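Local structure of 378aa long hypothetical citrate synthase (Sulfolobus tokodaii, 1VGM) at residues A188-A193 and L344-E349; E47-M52 and L120-I125; G95-A100 and F331-A336; D38-A43 and L178-D183. The protein is a putative member of the citrate synthase family, a largely helical protein that forms a two-chain assembly. All coordinates share one frame; numbering follows the deposited sequence.

Interaction 1: A188-A193 and L344-E349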
loop_
_atom_site.group_PDB
_atom_site.type_symbol
_atom_site.label_atom_id
_atom_site.label_comp_id
_atom_site.label_asym_id
_atom_site.label_seq_id
_atom_site.Cartn_x
_atom_site.Cartn_y
_atom_site.Cartn_z
ATOM N N ALA A 188 -3.739 1.045 -10.484
ATOM C CA ALA A 188 -3.273 1.632 -9.234
ATOM C C ALA A 188 -2.722 0.570 -8.283
ATOM O O ALA A 188 -1.749 0.817 -7.559
ATOM C CB ALA A 188 -4.406 2.396 -8.571
ATOM N N SER A 189 -3.325 -0.617 -8.289
ATOM C CA SER A 189 -2.813 -1.697 -7.447
ATOM C C SER A 189 -1.395 -2.081 -7.833
ATOM O O SER A 189 -0.501 -2.085 -6.988
ATOM C CB SER A 189 -3.722 -2.932 -7.512
ATOM O OG SER A 189 -3.957 -3.344 -8.845
ATOM N N THR A 190 -1.178 -2.403 -9.103
ATOM C CA THR A 190 0.173 -2.704 -9.567
ATOM C C THR A 190 1.132 -1.542 -9.259
ATOM O O THR A 190 2.289 -1.754 -8.903
ATOM C CB THR A 190 0.173 -2.991 -11.079
ATOM O OG1 THR A 190 -0.797 -4.005 -11.367
ATOM C CG2 THR A 190 1.546 -3.474 -11.540
ATOM N N THR A 191 0.645 -0.310 -9.388
ATOM C CA THR A 191 1.488 0.861 -9.142
ATOM C C THR A 191 1.903 0.912 -7.672
ATOM O O THR A 191 3.068 1.142 -7.350
ATOM C CB THR A 191 0.743 2.174 -9.509
ATOM O OG1 THR A 191 0.309 2.106 -10.874
ATOM C CG2 THR A 191 1.652 3.399 -9.321
ATOM N N ALA A 192 0.947 0.681 -6.781
ATOM C CA ALA A 192 1.222 0.738 -5.352
ATOM C C ALA A 192 2.212 -0.361 -4.941
ATOM O O ALA A 192 3.081 -0.138 -4.102
ATOM C CB ALA A 192 -0.089 0.604 -4.561
ATOM N N ALA A 193 2.092 -1.544 -5.535
ATOM C CA ALA A 193 3.051 -2.615 -5.245
ATOM C C ALA A 193 4.464 -2.242 -5.711
ATOM O O ALA A 193 5.449 -2.477 -5.015
ATOM C CB ALA A 193 2.610 -3.914 -5.913
ATOM N N LEU A 344 3.169 -9.926 -8.520
ATOM C CA LEU A 344 4.438 -10.524 -8.120
ATOM C C LEU A 344 5.445 -10.501 -9.274
ATOM O O LEU A 344 6.614 -10.173 -9.083
ATOM C CB LEU A 344 4.224 -11.966 -7.654
ATOM C CG LEU A 344 3.470 -12.180 -6.336
ATOM C CD1 LEU A 344 3.131 -13.659 -6.202
ATOM C CD2 LEU A 344 4.307 -11.702 -5.144
ATOM N N ALA A 345 4.992 -10.845 -10.476
ATOM C CA ALA A 345 5.878 -10.832 -11.639
ATOM C C ALA A 345 6.458 -9.435 -11.864
ATOM O O ALA A 345 7.629 -9.285 -12.195
ATOM C CB ALA A 345 5.126 -11.304 -12.883
ATOM N N HIS A 346 5.634 -8.412 -11.673
ATOM C CA HIS A 346 6.059 -7.038 -11.922
ATOM C C HIS A 346 7.062 -6.510 -10.898
ATOM O O HIS A 346 7.999 -5.801 -11.261
ATOM C CB HIS A 346 4.847 -6.094 -11.959
ATOM C CG HIS A 346 4.180 -6.018 -13.297
ATOM N ND1 HIS A 346 4.702 -5.298 -14.352
ATOM C CD2 HIS A 346 3.044 -6.591 -13.760
ATOM C CE1 HIS A 346 3.919 -5.436 -15.405
ATOM N NE2 HIS A 346 2.905 -6.217 -15.072
ATOM N N ILE A 347 6.867 -6.827 -9.621
ATOM C CA ILE A 347 7.778 -6.304 -8.611
ATOM C C ILE A 347 9.113 -7.051 -8.618
ATOM O O ILE A 347 10.147 -6.487 -8.256
ATOM C CB ILE A 347 7.164 -6.351 -7.171
ATOM C CG1 ILE A 347 6.719 -7.771 -6.818
ATOM C CG2 ILE A 347 5.987 -5.385 -7.078
ATOM C CD1 ILE A 347 6.140 -7.905 -5.413
ATOM N N ILE A 348 9.095 -8.313 -9.039
ATOM C CA ILE A 348 10.330 -9.074 -9.183
ATOM C C ILE A 348 11.143 -8.517 -10.349
ATOM O O ILE A 348 12.357 -8.335 -10.235
ATOM C CB ILE A 348 10.042 -10.584 -9.423
ATOM C CG1 ILE A 348 9.472 -11.208 -8.150
ATOM C CG2 ILE A 348 11.323 -11.318 -9.795
ATOM C CD1 ILE A 348 9.124 -12.673 -8.287
ATOM N N GLU A 349 10.476 -8.240 -11.467
ATOM C CA GLU A 349 11.122 -7.543 -12.579
ATOM C C GLU A 349 11.733 -6.244 -12.091
ATOM O O GLU A 349 12.905 -5.962 -12.348
ATOM C CB GLU A 349 10.110 -7.232 -13.685
ATOM C CG GLU A 349 10.042 -8.273 -14.781
ATOM C CD GLU A 349 9.136 -7.860 -15.927
ATOM O OE1 GLU A 349 9.301 -8.419 -17.032
ATOM O OE2 GLU A 349 8.262 -6.986 -15.726
#
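Thr190 and His346 meet with the threonine methyl laid over one face of the imidazole, while one turn further on Ala193 meets the branch methyl of Ile347. The two pairs show how small residues on one helix can accommodate larger ones on another. CG2 of Thr190 lies anti to its own backbone N, which carries the methyl to the CG-CD2 side of the ring; Thr190 CG2 is 4.1 Å from His346 CG, and the two side chains pass at a slant. The ring is held at its nitrogens: NE2 is hydrogen-bonded to Asp183 and ND1 to Lys15, so both are satisfied away from Thr190, and the two bonds probably fix the rotation of the imidazole, with the methyl packed on one face.

At Ile347 the longer branch, CG1, sits between the backbone N and the carbonyl carbon (chi1 55°), and CG2 is thereby left to face helix 188-197. Ile347 CG2 reaches Ala193 CB at 3.9 Å and the carbonyl oxygen Ala193 O at 3.6 Å. The CA atoms of Ala193 and Ile347 are 6.9 Å apart, a separation that the short alanine permits. No hydrogen bond joins the two segments, and all four touching residues are buried. Helix 203-214 covers Ile347 through Met203 and Cys206, helix 117-139 packs against Leu344, and Ala192 of helix 188-197 touches Val195 of the second subunit.

Interaction 2: E47-M52 and L120-I125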
loop_
_atom_site.group_PDB
_atom_site.type_symbol
_atom_site.label_atom_id
_atom_site.label_comp_id
_atom_site.label_asym_id
_atom_site.label_seq_id
_atom_site.Cartn_x
_atom_site.Cartn_y
_atom_site.Cartn_z
ATOM N N GLU A 47 1.016 -23.540 -15.318
ATOM C CA GLU A 47 1.925 -23.307 -16.430
ATOM C C GLU A 47 2.161 -21.818 -16.662
ATOM O O GLU A 47 3.279 -21.402 -16.974
ATOM C CB GLU A 47 1.388 -23.973 -17.692
ATOM C CG GLU A 47 1.485 -25.496 -17.631
ATOM C CD GLU A 47 0.716 -26.181 -18.747
ATOM O OE1 GLU A 47 1.347 -26.686 -19.698
ATOM O OE2 GLU A 47 -0.524 -26.212 -18.662
ATOM N N LEU A 48 1.115 -21.014 -16.488
ATOM C CA LEU A 48 1.245 -19.561 -16.566
ATOM C C LEU A 48 2.080 -18.960 -15.437
ATOM O O LEU A 48 2.867 -18.041 -15.661
ATOM C CB LEU A 48 -0.137 -18.895 -16.576
ATOM C CG LEU A 48 -0.104 -17.357 -16.628
ATOM C CD1 LEU A 48 0.746 -16.878 -17.815
ATOM C CD2 LEU A 48 -1.528 -16.816 -16.750
ATOM N N ILE A 49 1.916 -19.480 -14.228
ATOM C CA ILE A 49 2.809 -19.118 -13.136
ATOM C C ILE A 49 4.261 -19.253 -13.576
ATOM O O ILE A 49 5.050 -18.321 -13.405
ATOM C CB ILE A 49 2.591 -20.008 -11.887
ATOM C CG1 ILE A 49 1.225 -19.726 -11.270
ATOM C CG2 ILE A 49 3.679 -19.742 -10.857
ATOM C CD1 ILE A 49 0.852 -20.711 -10.161
ATOM N N HIS A 50 4.617 -20.407 -14.138
ATOM C CA HIS A 50 6.007 -20.658 -14.520
ATOM C C HIS A 50 6.409 -19.755 -15.686
ATOM O O HIS A 50 7.539 -19.267 -15.753
ATOM C CB HIS A 50 6.198 -22.130 -14.916
ATOM C CG HIS A 50 7.621 -22.500 -15.199
ATOM N ND1 HIS A 50 8.240 -22.228 -16.403
ATOM C CD2 HIS A 50 8.553 -23.116 -14.432
ATOM C CE1 HIS A 50 9.487 -22.662 -16.363
ATOM N NE2 HIS A 50 9.703 -23.204 -15.178
ATOM N N LEU A 51 5.479 -19.537 -16.609
ATOM C CA LEU A 51 5.738 -18.661 -17.746
ATOM C C LEU A 51 6.048 -17.243 -17.260
ATOM O O LEU A 51 7.081 -16.661 -17.623
ATOM C CB LEU A 51 4.524 -18.651 -18.682
ATOM C CG LEU A 51 4.533 -17.771 -19.933
ATOM C CD1 LEU A 51 5.689 -18.160 -20.851
ATOM C CD2 LEU A 51 3.190 -17.917 -20.656
ATOM N N MET A 52 5.161 -16.688 -16.435
ATOM C CA MET A 52 5.314 -15.304 -15.994
ATOM C C MET A 52 6.555 -15.101 -15.126
ATOM O O MET A 52 7.217 -14.069 -15.226
ATOM C CB MET A 52 4.073 -14.828 -15.224
ATOM C CG MET A 52 2.812 -14.624 -16.078
ATOM S SD MET A 52 3.044 -13.644 -17.590
ATOM C CE MET A 52 1.998 -12.264 -17.274
ATOM N N LEU A 120 9.435 -17.994 -3.730
ATOM C CA LEU A 120 8.639 -17.265 -2.742
ATOM C C LEU A 120 7.338 -16.739 -3.347
ATOM O O LEU A 120 6.300 -16.782 -2.702
ATOM C CB LEU A 120 9.442 -16.091 -2.151
ATOM C CG LEU A 120 8.647 -15.116 -1.269
ATOM C CD1 LEU A 120 8.147 -15.850 -0.033
ATOM C CD2 LEU A 120 9.513 -13.930 -0.866
ATOM N N ALA A 121 7.399 -16.252 -4.585
ATOM C CA ALA A 121 6.194 -15.870 -5.326
ATOM C C ALA A 121 5.152 -16.990 -5.417
ATOM O O ALA A 121 3.959 -16.752 -5.235
ATOM C CB ALA A 121 6.576 -15.401 -6.734
ATOM N N VAL A 122 5.604 -18.207 -5.705
ATOM C CA VAL A 122 4.697 -19.346 -5.797
ATOM C C VAL A 122 4.049 -19.636 -4.447
ATOM O O VAL A 122 2.841 -19.859 -4.369
ATOM C CB VAL A 122 5.427 -20.624 -6.289
ATOM C CG1 VAL A 122 4.418 -21.751 -6.495
ATOM C CG2 VAL A 122 6.154 -20.338 -7.596
ATOM N N GLN A 123 4.853 -19.624 -3.385
ATOM C CA GLN A 123 4.332 -19.793 -2.029
ATOM C C GLN A 123 3.256 -18.763 -1.729
ATOM O O GLN A 123 2.214 -19.091 -1.158
ATOM C CB GLN A 123 5.457 -19.664 -0.995
ATOM C CG GLN A 123 6.522 -20.743 -1.104
ATOM C CD GLN A 123 7.651 -20.563 -0.099
ATOM O OE1 GLN A 123 7.865 -19.468 0.434
ATOM N NE2 GLN A 123 8.389 -21.639 0.155
ATOM N N ILE A 124 3.501 -17.516 -2.118
ATOM C CA ILE A 124 2.526 -16.454 -1.874
ATOM C C ILE A 124 1.220 -16.719 -2.629
ATOM O O ILE A 124 0.130 -16.465 -2.126
ATOM C CB ILE A 124 3.078 -15.070 -2.310
ATOM C CG1 ILE A 124 4.310 -14.712 -1.472
ATOM C CG2 ILE A 124 1.982 -13.986 -2.166
ATOM C CD1 ILE A 124 4.926 -13.376 -1.847
ATOM N N ILE A 125 1.344 -17.238 -3.843
ATOM C CA ILE A 125 0.176 -17.597 -4.635
ATOM C C ILE A 125 -0.615 -18.711 -3.951
ATOM O O ILE A 125 -1.842 -18.681 -3.913
ATOM C CB ILE A 125 0.605 -18.003 -6.072
ATOM C CG1 ILE A 125 0.977 -16.735 -6.851
ATOM C CG2 ILE A 125 -0.519 -18.743 -6.791
ATOM C CD1 ILE A 125 1.821 -16.981 -8.083
#
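Ile49 packs against Val122 and Ile125 in an apolar helix-helix contact within the largely helical citrate synthase fold, joining helix 45-54 to helix 117-139. One branched side chain here serves two residues a turn apart on its partner, and its shape explains how. The CB of Ile49 is directed at the opposing helix and splits into two arms. In the first, Ile49 CG2 stands anti to the backbone N and meets Val122 CG2 at 4.1 Å, the two side chains crossing at about a right angle. The second arm starts with CG1, which acts as a spacer: the chain runs on extended (chi2 171°), so that CD1 is carried beyond the fork to the neighbouring turn. There it meets Ile125, the two side chains reaching toward each other tip to tip.

Ile49 gives more than half of the 131 Å² buried between the segments, with no hydrogen bond across them. The same two partners have other neighbours: Val122 touches Ile69 and Ile70 of helix 60-71, and Ile125 touches Leu341 and Leu344 of helix 331-353. On helix 45-54, Glu47 forms a salt bridge with Arg378 of the second subunit. Within the contact itself, the group that receives the end of Ile49 is the short branch of Ile125, with Ile49 CD1 standing 4.1 Å from Ile125 CG2.

Interaction 3: G95-A100 and F331-A336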
loop_
_atom_site.group_PDB
_atom_site.type_symbol
_atom_site.label_atom_id
_atom_site.label_comp_id
_atom_site.label_asym_id
_atom_site.label_seq_id
_atom_site.Cartn_x
_atom_site.Cartn_y
_atom_site.Cartn_z
ATOM N N GLY A 95 -10.556 -5.405 2.338
ATOM C CA GLY A 95 -10.158 -5.068 3.698
ATOM C C GLY A 95 -9.588 -6.256 4.456
ATOM O O GLY A 95 -8.518 -6.184 5.069
ATOM N N MET A 96 -10.306 -7.370 4.417
ATOM C CA MET A 96 -9.859 -8.544 5.139
ATOM C C MET A 96 -8.578 -9.110 4.528
ATOM O O MET A 96 -7.680 -9.565 5.240
ATOM C CB MET A 96 -10.981 -9.583 5.162
ATOM C CG MET A 96 -12.163 -9.158 6.048
ATOM S SD MET A 96 -13.626 -10.183 5.870
ATOM C CE MET A 96 -13.038 -11.726 6.572
ATOM N N MET A 97 -8.481 -9.052 3.209
ATOM C CA MET A 97 -7.317 -9.592 2.528
ATOM C C MET A 97 -6.070 -8.759 2.800
ATOM O O MET A 97 -4.999 -9.312 3.055
ATOM C CB MET A 97 -7.570 -9.672 1.022
ATOM C CG MET A 97 -6.559 -10.535 0.286
ATOM S SD MET A 97 -6.964 -10.765 -1.453
ATOM C CE MET A 97 -8.633 -11.338 -1.342
ATOM N N GLU A 98 -6.200 -7.436 2.746
ATOM C CA GLU A 98 -5.046 -6.572 2.986
ATOM C C GLU A 98 -4.548 -6.744 4.413
ATOM O O GLU A 98 -3.343 -6.697 4.667
ATOM C CB GLU A 98 -5.390 -5.099 2.704
ATOM C CG GLU A 98 -6.240 -4.396 3.747
ATOM C CD GLU A 98 -6.510 -2.936 3.386
ATOM O OE1 GLU A 98 -7.448 -2.350 3.957
ATOM O OE2 GLU A 98 -5.789 -2.373 2.537
ATOM N N THR A 99 -5.476 -6.980 5.334
ATOM C CA THR A 99 -5.122 -7.273 6.719
ATOM C C THR A 99 -4.364 -8.591 6.835
ATOM O O THR A 99 -3.329 -8.652 7.487
ATOM C CB THR A 99 -6.370 -7.364 7.625
ATOM O OG1 THR A 99 -7.119 -6.146 7.541
ATOM C CG2 THR A 99 -5.946 -7.594 9.073
ATOM N N ALA A 100 -4.891 -9.640 6.207
ATOM C CA ALA A 100 -4.233 -10.944 6.222
ATOM C C ALA A 100 -2.805 -10.844 5.703
ATOM O O ALA A 100 -1.886 -11.425 6.282
ATOM C CB ALA A 100 -5.027 -11.953 5.386
ATOM N N PHE A 331 -16.373 -11.045 -5.810
ATOM C CA PHE A 331 -15.921 -10.937 -7.190
ATOM C C PHE A 331 -14.544 -10.273 -7.291
ATOM O O PHE A 331 -13.648 -10.795 -7.951
ATOM C CB PHE A 331 -16.947 -10.171 -8.030
ATOM C CG PHE A 331 -18.184 -10.970 -8.361
ATOM C CD1 PHE A 331 -18.388 -12.223 -7.803
ATOM C CD2 PHE A 331 -19.168 -10.441 -9.191
ATOM C CE1 PHE A 331 -19.550 -12.946 -8.069
ATOM C CE2 PHE A 331 -20.333 -11.158 -9.461
ATOM C CZ PHE A 331 -20.524 -12.414 -8.891
ATOM N N THR A 332 -14.361 -9.139 -6.623
ATOM C CA THR A 332 -13.078 -8.448 -6.690
ATOM C C THR A 332 -11.934 -9.210 -6.025
ATOM O O THR A 332 -10.782 -9.102 -6.449
ATOM C CB THR A 332 -13.176 -7.032 -6.084
ATOM O OG1 THR A 332 -13.975 -6.214 -6.950
ATOM C CG2 THR A 332 -11.786 -6.398 -5.946
ATOM N N SER A 333 -12.248 -9.986 -4.993
ATOM C CA SER A 333 -11.241 -10.837 -4.360
ATOM C C SER A 333 -10.729 -11.894 -5.340
ATOM O O SER A 333 -9.554 -12.260 -5.322
ATOM C CB SER A 333 -11.825 -11.539 -3.129
ATOM O OG SER A 333 -12.193 -10.602 -2.135
ATOM N N LEU A 334 -11.625 -12.390 -6.180
ATOM C CA LEU A 334 -11.253 -13.385 -7.170
ATOM C C LEU A 334 -10.379 -12.750 -8.242
ATOM O O LEU A 334 -9.490 -13.402 -8.789
ATOM C CB LEU A 334 -12.498 -13.991 -7.810
ATOM C CG LEU A 334 -13.357 -14.858 -6.887
ATOM C CD1 LEU A 334 -14.651 -15.197 -7.603
ATOM C CD2 LEU A 334 -12.611 -16.143 -6.509
ATOM N N PHE A 335 -10.624 -11.474 -8.532
ATOM C CA PHE A 335 -9.710 -10.705 -9.377
ATOM C C PHE A 335 -8.341 -10.603 -8.708
ATOM O O PHE A 335 -7.319 -10.745 -9.359
ATOM C CB PHE A 335 -10.260 -9.297 -9.627
ATOM C CG PHE A 335 -9.262 -8.362 -10.260
ATOM C CD1 PHE A 335 -9.169 -8.263 -11.650
ATOM C CD2 PHE A 335 -8.413 -7.584 -9.470
ATOM C CE1 PHE A 335 -8.234 -7.415 -12.253
ATOM C CE2 PHE A 335 -7.468 -6.727 -10.059
ATOM C CZ PHE A 335 -7.383 -6.639 -11.457
ATOM N N ALA A 336 -8.328 -10.343 -7.405
ATOM C CA ALA A 336 -7.071 -10.195 -6.676
ATOM C C ALA A 336 -6.326 -11.526 -6.663
ATOM O O ALA A 336 -5.097 -11.575 -6.794
ATOM C CB ALA A 336 -7.346 -9.738 -5.256
#
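Within residues 95-100, Met97 alone meets 331-336, touching Ser333 and Ala336, and its long thioether bridges the distance between the two backbones. The nearest CA atoms, those of Met97 and Ser333, are 8.0 Å apart. The side chain leaves its helix with CG anti to the backbone N (chi1 -166°), continues extended through chi2, and then bends at chi3 (-53°), which turns the terminal methyl along the opposing helix. This methyl makes the tight part of the contact: Met97 CE lies 3.7 Å from Ser333 CB and equally close to Ser333 OG. The sulfur fits less closely, with Met97 SD 4.0 Å from the CB of Ala336, one turn along.

Away from the methionine the segments separate. On the far side of helix 93-108, the Thr99 hydroxyl turns back to its own helix, where Thr99 OG1 donates to Gly95 O over 2.8 Å. That oxygen also accepts from Thr99 N, the two donors arriving from opposite faces of the carbonyl plane. Toward solvent, the partly exposed Thr332 directs its hydroxyl to Glu224, the backbone of Gly221 and a glycerol probably left from crystallisation. Between the segments the contact is one of van der Waals packing, and the Thr99 bond is internal to its helix. Around it, Ala93 and Ile94 of helix 93-108 also touch Ser333, helix 117-139 packs on Met97 through Thr132 and Ile135, helix 203-214 adds Leu211 to Met97 and Leu214 to Ala336, and Glu98 is hydrogen-bonded to Ser205 of the second subunit.

Interaction 4: D38-A43 and L178-D183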
loop_
_atom_site.group_PDB
_atom_site.type_symbol
_atom_site.label_atom_id
_atom_site.label_comp_id
_atom_site.label_asym_id
_atom_site.label_seq_id
_atom_site.Cartn_x
_atom_site.Cartn_y
_atom_site.Cartn_z
ATOM N N ASP A 38 -4.701 -19.362 -26.374
ATOM C CA ASP A 38 -3.956 -20.622 -26.339
ATOM C C ASP A 38 -3.687 -21.042 -24.902
ATOM O O ASP A 38 -3.816 -22.223 -24.545
ATOM C CB ASP A 38 -2.628 -20.480 -27.086
ATOM C CG ASP A 38 -2.818 -20.341 -28.579
ATOM O OD1 ASP A 38 -3.813 -20.886 -29.097
ATOM O OD2 ASP A 38 -1.981 -19.688 -29.234
ATOM N N LEU A 39 -3.307 -20.070 -24.077
ATOM C CA LEU A 39 -3.008 -20.347 -22.676
ATOM C C LEU A 39 -4.218 -20.900 -21.933
ATOM O O LEU A 39 -4.112 -21.909 -21.240
ATOM C CB LEU A 39 -2.492 -19.077 -21.990
ATOM C CG LEU A 39 -1.180 -18.583 -22.614
ATOM C CD1 LEU A 39 -0.741 -17.290 -21.964
ATOM C CD2 LEU A 39 -0.105 -19.656 -22.465
ATOM N N VAL A 40 -5.369 -20.251 -22.088
ATOM C CA VAL A 40 -6.605 -20.738 -21.487
ATOM C C VAL A 40 -6.979 -22.111 -22.056
ATOM O O VAL A 40 -7.243 -23.051 -21.303
ATOM C CB VAL A 40 -7.789 -19.739 -21.721
ATOM C CG1 VAL A 40 -9.120 -20.411 -21.391
ATOM C CG2 VAL A 40 -7.610 -18.483 -20.842
ATOM N N ASN A 41 -7.002 -22.224 -23.383
ATOM C CA ASN A 41 -7.476 -23.446 -24.024
ATOM C C ASN A 41 -6.562 -24.647 -23.792
ATOM O O ASN A 41 -7.040 -25.767 -23.664
ATOM C CB ASN A 41 -7.641 -23.225 -25.530
ATOM C CG ASN A 41 -8.838 -22.364 -25.860
ATOM O OD1 ASN A 41 -8.809 -21.582 -26.811
ATOM N ND2 ASN A 41 -9.905 -22.506 -25.077
ATOM N N TYR A 42 -5.252 -24.426 -23.755
ATOM C CA TYR A 42 -4.319 -25.540 -23.886
ATOM C C TYR A 42 -3.329 -25.649 -22.734
ATOM O O TYR A 42 -2.555 -26.600 -22.658
ATOM C CB TYR A 42 -3.568 -25.441 -25.216
ATOM C CG TYR A 42 -4.490 -25.359 -26.408
ATOM C CD1 TYR A 42 -4.422 -24.282 -27.293
ATOM C CD2 TYR A 42 -5.470 -26.333 -26.628
ATOM C CE1 TYR A 42 -5.311 -24.170 -28.362
ATOM C CE2 TYR A 42 -6.365 -26.229 -27.694
ATOM C CZ TYR A 42 -6.283 -25.146 -28.552
ATOM O OH TYR A 42 -7.199 -25.016 -29.571
ATOM N N ALA A 43 -3.364 -24.684 -21.823
ATOM C CA ALA A 43 -2.431 -24.684 -20.699
ATOM C C ALA A 43 -3.189 -24.647 -19.369
ATOM O O ALA A 43 -4.244 -25.269 -19.234
ATOM C CB ALA A 43 -1.476 -23.485 -20.816
ATOM N N LEU A 178 -8.303 -17.535 -13.508
ATOM C CA LEU A 178 -7.013 -17.173 -12.937
ATOM C C LEU A 178 -6.061 -16.722 -14.042
ATOM O O LEU A 178 -5.300 -15.769 -13.868
ATOM C CB LEU A 178 -6.416 -18.367 -12.181
ATOM C CG LEU A 178 -7.158 -18.712 -10.889
ATOM C CD1 LEU A 178 -6.718 -20.073 -10.378
ATOM C CD2 LEU A 178 -6.891 -17.630 -9.853
ATOM N N ILE A 179 -6.113 -17.402 -15.184
ATOM C CA ILE A 179 -5.306 -17.005 -16.338
ATOM C C ILE A 179 -5.762 -15.651 -16.877
ATOM O O ILE A 179 -4.941 -14.785 -17.195
ATOM C CB ILE A 179 -5.388 -18.073 -17.472
ATOM C CG1 ILE A 179 -4.712 -19.368 -17.010
ATOM C CG2 ILE A 179 -4.696 -17.569 -18.735
ATOM C CD1 ILE A 179 -4.792 -20.501 -18.016
ATOM N N LEU A 180 -7.075 -15.473 -16.983
ATOM C CA LEU A 180 -7.642 -14.332 -17.702
ATOM C C LEU A 180 -7.320 -12.983 -17.044
ATOM O O LEU A 180 -7.126 -11.987 -17.731
ATOM C CB LEU A 180 -9.167 -14.489 -17.816
ATOM C CG LEU A 180 -9.672 -15.438 -18.908
ATOM C CD1 LEU A 180 -11.137 -15.820 -18.647
ATOM C CD2 LEU A 180 -9.530 -14.762 -20.269
ATOM N N TYR A 181 -7.271 -12.962 -15.716
ATOM C CA TYR A 181 -7.084 -11.730 -14.958
ATOM C C TYR A 181 -5.637 -11.563 -14.451
ATOM O O TYR A 181 -5.349 -10.664 -13.659
ATOM C CB TYR A 181 -8.043 -11.716 -13.765
ATOM C CG TYR A 181 -9.404 -11.083 -14.011
ATOM C CD1 TYR A 181 -10.547 -11.607 -13.410
ATOM C CD2 TYR A 181 -9.533 -9.898 -14.738
ATOM C CE1 TYR A 181 -11.783 -10.961 -13.507
ATOM C CE2 TYR A 181 -10.768 -9.243 -14.845
ATOM C CZ TYR A 181 -11.887 -9.779 -14.220
ATOM O OH TYR A 181 -13.102 -9.128 -14.272
ATOM N N THR A 182 -4.730 -12.427 -14.897
ATOM C CA THR A 182 -3.367 -12.448 -14.361
ATOM C C THR A 182 -2.600 -11.128 -14.487
ATOM O O THR A 182 -1.945 -10.704 -13.536
ATOM C CB THR A 182 -2.547 -13.587 -15.011
ATOM O OG1 THR A 182 -2.864 -14.820 -14.349
ATOM C CG2 THR A 182 -1.028 -13.311 -14.911
ATOM N N ASP A 183 -2.675 -10.476 -15.644
ATOM C CA ASP A 183 -2.045 -9.164 -15.798
ATOM C C ASP A 183 -2.652 -8.329 -16.928
ATOM O O ASP A 183 -3.172 -8.875 -17.905
ATOM C CB ASP A 183 -0.542 -9.328 -16.038
ATOM C CG ASP A 183 0.215 -8.027 -15.878
ATOM O OD1 ASP A 183 -0.115 -7.264 -14.949
ATOM O OD2 ASP A 183 1.141 -7.769 -16.673
#
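Val40 and Ile179 bring their CA atoms to 6.5 Å near the last turns of two helices, where the chain leaves helical geometry at Ala43 on one side and at Tyr181 on the other. Ile179 is the main wedge. Ile179 CG2, anti to the backbone N, meets Val40 CG2 at 3.7 Å, the two side chains running aslant, while the longer arm extends (chi2 177°) until Ile179 CD1 rests 3.6 Å from the backbone oxygen Leu39 O. Leu39 itself adds a looser touch from CB to Ile179 CG2. Val40 CG2 also lies 4.2 Å from Leu180 CG, and so packs against two consecutive residues.

Beyond the contact, the hydroxyl Thr182 OG1 donates to Leu178 O at 2.7 Å, tying the turn after the helix back to its last residues. Phe372 of the second subunit packs on Leu39, while Ile271 of helix 267-280 touches both Val40 and Leu180. The arrangement is an apolar meeting of two helix ends, joining the short helix 36-42 to helix 168-180 within the mainly helical citrate synthase fold.

Helix 331-353 ties the set together, supplying one segment each to interactions 1 and 3, whose nearest atoms nevertheless stay about 5 Å apart. Interactions 1 and 2 have centres 14 Å apart and meet where Leu344 CD1 lies 3.3 Å from Ala121 O. Interaction 4 reaches three ways: to interaction 1 by a probable hydrogen bond of 2.8 Å between Asp183 OD2 and His346 NE2, to interaction 2 by Leu48 CD2 at 3.4 Å from Thr182 OG1, and to interaction 3 by the Phe335 ring, edge-to-face with that of Tyr181. Interactions 2 and 3 remain separate, about 8 Å apart at their nearest atoms. The glycerol touches the margin of interaction 3.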